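PDB 1R9D: glycerol dehydratase from Clostridium butyricum, which probably dehydrates glycerol to 3-hydroxypropionaldehyde without coenzyme B12, as a glycyl radical enzyme of the pyruvate formate-lyase family. Local coordinates for residues Ala257-Phe267 and Phe288-Asp299. Numbering follows the deposited sequence.
Sequences AKSFYEACQLF and FDQYMYPYYEND
F260, A263 and F267 meet M292, Y295 and F288 where two helices of the pyruvate formate-lyase-like fold pack as a nearly antiparallel pair; the axes of the 260-267 part of helix 260-277 and of helix 288-298 approach to 8.9 Å at 152°. Polar contacts gather at the N-terminal end of the first helix. There D299, just past the second helix, accepts from the F260 backbone N through the anti lone pair of OD2, over 2.9 Å and almost straight (175°). CG of D299 lies anti to its own backbone N, which carries the carboxylate across to this helix start. Water 2 donates to the same OD2 and accepts from Y261 N, so OD2 reaches F260 N directly and Y261 N through the water, where the helix dipole would probably favour a negative charge. OD1 turns to the backbone N atoms of N301 and I302. S259 and E262 add a capping box: S259 N donates to E262 OE2, and E262 N returns a weak bond to S259 OG. OE2 also receives K258 N and forms a salt bridge with K251 NZ. Water 1 donates to both K258 O and Y295 O, tying the two backbones together.

Between the helices the contact is largely apolar. A263 CB lies over the Y295 ring in a CH-pi contact, 4.1 Å from its centroid, and A257 O meets the edge of that ring at CE2. F260 CD1 and CE1 press against CB of Y296, with M292 O at the ring edge. Bent at chi2 and chi3, M292 brings CE beside A263 CB and C264 SG. L173 of helix 169-190 also touches M292 and Y295. Farther along, F288 directs its edge at the F267 face in a T-shaped pair (planes at 77°), its CE1 poised over the F267 ring centre, 3.9 Å above the plane.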
loop_
_atom_site.group_PDB
_atom_site.type_symbol
_atom_site.label_atom_id
_atom_site.label_comp_id
_atom_site.label_asym_id
_atom_site.label_seq_id
_atom_site.Cartn_x
_atom_site.Cartn_y
_atom_site.Cartn_z
ATOM N N ALA A 257 -2.256 35.310 -10.994
ATOM C CA ALA A 257 -2.251 36.263 -12.094
ATOM C C ALA A 257 -3.051 37.522 -11.773
ATOM O O ALA A 257 -3.926 37.518 -10.911
ATOM C CB ALA A 257 -2.799 35.600 -13.357
ATOM N N LYS A 258 -2.735 38.606 -12.473
ATOM C CA LYS A 258 -3.428 39.874 -12.283
ATOM C C LYS A 258 -3.976 40.328 -13.635
ATOM O O LYS A 258 -5.181 40.532 -13.798
ATOM C CB LYS A 258 -2.455 40.921 -11.733
ATOM C CG LYS A 258 -3.024 42.330 -11.613
ATOM C CD LYS A 258 -3.980 42.474 -10.438
ATOM C CE LYS A 258 -4.384 43.931 -10.247
ATOM N NZ LYS A 258 -5.277 44.124 -9.068
ATOM N N SER A 259 -3.084 40.469 -14.607
ATOM C CA SER A 259 -3.465 40.903 -15.947
ATOM C C SER A 259 -3.840 39.701 -16.811
ATOM O O SER A 259 -3.641 38.553 -16.410
ATOM C CB SER A 259 -2.300 41.638 -16.601
ATOM O OG SER A 259 -1.242 40.737 -16.866
ATOM N N PHE A 260 -4.360 39.969 -18.005
ATOM C CA PHE A 260 -4.755 38.896 -18.912
ATOM C C PHE A 260 -3.554 38.094 -19.415
ATOM O O PHE A 260 -3.608 36.867 -19.484
ATOM C CB PHE A 260 -5.539 39.461 -20.105
ATOM C CG PHE A 260 -6.221 38.405 -20.937
ATOM C CD1 PHE A 260 -7.282 37.669 -20.414
ATOM C CD2 PHE A 260 -5.797 38.139 -22.234
ATOM C CE1 PHE A 260 -7.910 36.680 -21.173
ATOM C CE2 PHE A 260 -6.418 37.151 -23.006
ATOM C CZ PHE A 260 -7.478 36.420 -22.472
ATOM N N TYR A 261 -2.467 38.780 -19.761
ATOM C CA TYR A 261 -1.274 38.098 -20.252
ATOM C C TYR A 261 -0.779 37.137 -19.166
ATOM O O TYR A 261 -0.421 35.996 -19.451
ATOM C CB TYR A 261 -0.180 39.124 -20.586
ATOM C CG TYR A 261 0.916 38.650 -21.534
ATOM C CD1 TYR A 261 1.229 37.297 -21.674
ATOM C CD2 TYR A 261 1.687 39.576 -22.240
ATOM C CE1 TYR A 261 2.281 36.882 -22.490
ATOM C CE2 TYR A 261 2.737 39.173 -23.051
ATOM C CZ TYR A 261 3.033 37.831 -23.174
ATOM O OH TYR A 261 4.092 37.445 -23.963
ATOM N N GLU A 262 -0.764 37.609 -17.923
ATOM C CA GLU A 262 -0.325 36.790 -16.796
ATOM C C GLU A 262 -1.229 35.569 -16.624
ATOM O O GLU A 262 -0.749 34.472 -16.350
ATOM C CB GLU A 262 -0.317 37.613 -15.505
ATOM C CG GLU A 262 0.805 38.649 -15.441
ATOM C CD GLU A 262 0.681 39.587 -14.254
ATOM O OE1 GLU A 262 1.564 40.462 -14.094
ATOM O OE2 GLU A 262 -0.300 39.458 -13.484
ATOM N N ALA A 263 -2.534 35.764 -16.786
ATOM C CA ALA A 263 -3.486 34.661 -16.656
ATOM C C ALA A 263 -3.247 33.625 -17.758
ATOM O O ALA A 263 -3.252 32.421 -17.498
ATOM C CB ALA A 263 -4.916 35.190 -16.723
ATOM N N CYS A 264 -3.023 34.091 -18.986
ATOM C CA CYS A 264 -2.773 33.184 -20.108
ATOM C C CYS A 264 -1.500 32.365 -19.923
ATOM O O CYS A 264 -1.468 31.167 -20.215
ATOM C CB CYS A 264 -2.674 33.966 -21.428
ATOM S SG CYS A 264 -4.245 34.609 -22.053
ATOM N N GLN A 265 -0.438 33.009 -19.445
ATOM C CA GLN A 265 0.823 32.306 -19.249
ATOM C C GLN A 265 0.759 31.319 -18.087
ATOM O O GLN A 265 1.281 30.214 -18.186
ATOM C CB GLN A 265 1.966 33.298 -19.015
ATOM C CG GLN A 265 3.315 32.615 -18.818
ATOM C CD GLN A 265 3.772 31.849 -20.047
ATOM O OE1 GLN A 265 4.220 32.440 -21.034
ATOM N NE2 GLN A 265 3.659 30.529 -19.997
ATOM N N LEU A 266 0.123 31.716 -16.989
ATOM C CA LEU A 266 0.014 30.834 -15.831
ATOM C C LEU A 266 -0.882 29.643 -16.176
ATOM O O LEU A 266 -0.626 28.510 -15.753
ATOM C CB LEU A 266 -0.543 31.604 -14.625
ATOM C CG LEU A 266 -0.708 30.817 -13.316
ATOM C CD1 LEU A 266 0.556 30.032 -13.000
ATOM C CD2 LEU A 266 -1.037 31.783 -12.191
ATOM N N PHE A 267 -1.929 29.900 -16.955
ATOM C CA PHE A 267 -2.827 28.829 -17.377
ATOM C C PHE A 267 -2.006 27.757 -18.086
ATOM O O PHE A 267 -2.103 26.575 -17.764
ATOM C CB PHE A 267 -3.889 29.351 -18.348
ATOM C CG PHE A 267 -4.566 28.265 -19.133
ATOM C CD1 PHE A 267 -5.564 27.485 -18.554
ATOM C CD2 PHE A 267 -4.160 27.978 -20.435
ATOM C CE1 PHE A 267 -6.143 26.434 -19.262
ATOM C CE2 PHE A 267 -4.731 26.933 -21.148
ATOM C CZ PHE A 267 -5.727 26.157 -20.555
ATOM N N PHE A 288 -13.082 27.440 -20.108
ATOM C CA PHE A 288 -12.057 28.466 -20.278
ATOM C C PHE A 288 -12.647 29.880 -20.267
ATOM O O PHE A 288 -12.101 30.787 -19.636
ATOM C CB PHE A 288 -11.340 28.211 -21.608
ATOM C CG PHE A 288 -10.143 29.089 -21.854
ATOM C CD1 PHE A 288 -8.906 28.781 -21.293
ATOM C CD2 PHE A 288 -10.238 30.186 -22.709
ATOM C CE1 PHE A 288 -7.774 29.553 -21.588
ATOM C CE2 PHE A 288 -9.117 30.962 -23.009
ATOM C CZ PHE A 288 -7.884 30.642 -22.450
ATOM N N ASP A 289 -13.766 30.064 -20.959
ATOM C CA ASP A 289 -14.394 31.375 -21.028
ATOM C C ASP A 289 -14.888 31.880 -19.677
ATOM O O ASP A 289 -14.939 33.086 -19.441
ATOM C CB ASP A 289 -15.540 31.365 -22.055
ATOM C CG ASP A 289 -16.717 30.487 -21.636
ATOM O OD1 ASP A 289 -16.512 29.500 -20.896
ATOM O OD2 ASP A 289 -17.848 30.780 -22.078
ATOM N N GLN A 290 -15.226 30.965 -18.779
ATOM C CA GLN A 290 -15.714 31.365 -17.469
ATOM C C GLN A 290 -14.618 31.797 -16.494
ATOM O O GLN A 290 -14.791 32.786 -15.781
ATOM C CB GLN A 290 -16.547 30.238 -16.860
ATOM C CG GLN A 290 -17.752 29.859 -17.723
ATOM C CD GLN A 290 -18.657 31.047 -18.010
ATOM O OE1 GLN A 290 -19.107 31.730 -17.091
ATOM N NE2 GLN A 290 -18.930 31.298 -19.290
ATOM N N TYR A 291 -13.500 31.080 -16.447
ATOM C CA TYR A 291 -12.441 31.482 -15.522
ATOM C C TYR A 291 -11.432 32.468 -16.106
ATOM O O TYR A 291 -10.679 33.096 -15.364
ATOM C CB TYR A 291 -11.722 30.255 -14.918
ATOM C CG TYR A 291 -11.129 29.249 -15.883
ATOM C CD1 TYR A 291 -9.959 29.525 -16.594
ATOM C CD2 TYR A 291 -11.719 27.994 -16.056
ATOM C CE1 TYR A 291 -9.390 28.576 -17.451
ATOM C CE2 TYR A 291 -11.161 27.040 -16.911
ATOM C CZ TYR A 291 -10.000 27.336 -17.605
ATOM O OH TYR A 291 -9.458 26.399 -18.457
ATOM N N MET A 292 -11.421 32.628 -17.425
ATOM C CA MET A 292 -10.485 33.568 -18.042
ATOM C C MET A 292 -11.096 34.950 -18.248
ATOM O O MET A 292 -10.376 35.951 -18.276
ATOM C CB MET A 292 -9.985 33.043 -19.390
ATOM C CG MET A 292 -9.099 31.809 -19.313
ATOM S SD MET A 292 -7.605 32.049 -18.310
ATOM C CE MET A 292 -6.518 32.903 -19.485
ATOM N N TYR A 293 -12.418 35.014 -18.379
ATOM C CA TYR A 293 -13.090 36.290 -18.612
ATOM C C TYR A 293 -12.808 37.375 -17.566
ATOM O O TYR A 293 -12.578 38.535 -17.919
ATOM C CB TYR A 293 -14.604 36.086 -18.743
ATOM C CG TYR A 293 -15.359 37.381 -18.950
ATOM C CD1 TYR A 293 -15.215 38.114 -20.127
ATOM C CD2 TYR A 293 -16.181 37.893 -17.951
ATOM C CE1 TYR A 293 -15.870 39.330 -20.300
ATOM C CE2 TYR A 293 -16.838 39.107 -18.111
ATOM C CZ TYR A 293 -16.679 39.822 -19.287
ATOM O OH TYR A 293 -17.315 41.033 -19.435
ATOM N N PRO A 294 -12.831 37.021 -16.271
ATOM C CA PRO A 294 -12.565 38.036 -15.246
ATOM C C PRO A 294 -11.239 38.773 -15.444
ATOM O O PRO A 294 -11.155 39.978 -15.216
ATOM C CB PRO A 294 -12.605 37.230 -13.954
ATOM C CG PRO A 294 -13.658 36.201 -14.256
ATOM C CD PRO A 294 -13.272 35.757 -15.651
ATOM N N TYR A 295 -10.208 38.056 -15.870
ATOM C CA TYR A 295 -8.909 38.678 -16.095
ATOM C C TYR A 295 -8.931 39.572 -17.331
ATOM O O TYR A 295 -8.259 40.602 -17.372
ATOM C CB TYR A 295 -7.821 37.609 -16.215
ATOM C CG TYR A 295 -7.668 36.796 -14.949
ATOM C CD1 TYR A 295 -8.430 35.649 -14.736
ATOM C CD2 TYR A 295 -6.807 37.213 -13.929
ATOM C CE1 TYR A 295 -8.346 34.939 -13.538
ATOM C CE2 TYR A 295 -6.717 36.510 -12.727
ATOM C CZ TYR A 295 -7.492 35.377 -12.537
ATOM O OH TYR A 295 -7.431 34.698 -11.340
ATOM N N TYR A 296 -9.705 39.182 -18.338
ATOM C CA TYR A 296 -9.815 39.988 -19.546
ATOM C C TYR A 296 -10.588 41.265 -19.243
ATOM O O TYR A 296 -10.187 42.359 -19.646
ATOM C CB TYR A 296 -10.545 39.221 -20.649
ATOM C CG TYR A 296 -11.099 40.125 -21.730
ATOM C CD1 TYR A 296 -10.271 40.664 -22.718
ATOM C CD2 TYR A 296 -12.446 40.478 -21.737
ATOM C CE1 TYR A 296 -10.776 41.535 -23.687
ATOM C CE2 TYR A 296 -12.960 41.349 -22.697
ATOM C CZ TYR A 296 -12.122 41.874 -23.668
ATOM O OH TYR A 296 -12.639 42.748 -24.600
ATOM N N GLU A 297 -11.702 41.121 -18.532
ATOM C CA GLU A 297 -12.547 42.259 -18.192
ATOM C C GLU A 297 -11.865 43.270 -17.274
ATOM O O GLU A 297 -12.019 44.476 -17.454
ATOM C CB GLU A 297 -13.849 41.780 -17.540
ATOM C CG GLU A 297 -14.839 42.898 -17.227
ATOM C CD GLU A 297 -15.427 43.546 -18.478
ATOM O OE1 GLU A 297 -14.654 43.882 -19.404
ATOM O OE2 GLU A 297 -16.664 43.732 -18.533
ATOM N N ASN A 298 -11.118 42.784 -16.289
ATOM C CA ASN A 298 -10.444 43.683 -15.358
ATOM C C ASN A 298 -9.134 44.263 -15.884
ATOM O O ASN A 298 -8.525 45.104 -15.225
ATOM C CB ASN A 298 -10.193 42.981 -14.020
ATOM C CG ASN A 298 -11.480 42.583 -13.323
ATOM O OD1 ASN A 298 -12.488 43.286 -13.409
ATOM N ND2 ASN A 298 -11.449 41.459 -12.615
ATOM N N ASP A 299 -8.701 43.818 -17.059
ATOM C CA ASP A 299 -7.466 44.326 -17.650
ATOM C C ASP A 299 -7.832 45.581 -18.445
ATOM O O ASP A 299 -8.307 45.499 -19.578
ATOM C CB ASP A 299 -6.841 43.281 -18.577
ATOM C CG ASP A 299 -5.398 43.599 -18.925
ATOM O OD1 ASP A 299 -5.106 44.774 -19.237
ATOM O OD2 ASP A 299 -4.557 42.675 -18.895
HETATM O O HOH W 1 -6.914 41.704 -15.294
HETATM O O HOH W 2 -2.309 41.773 -20.171
#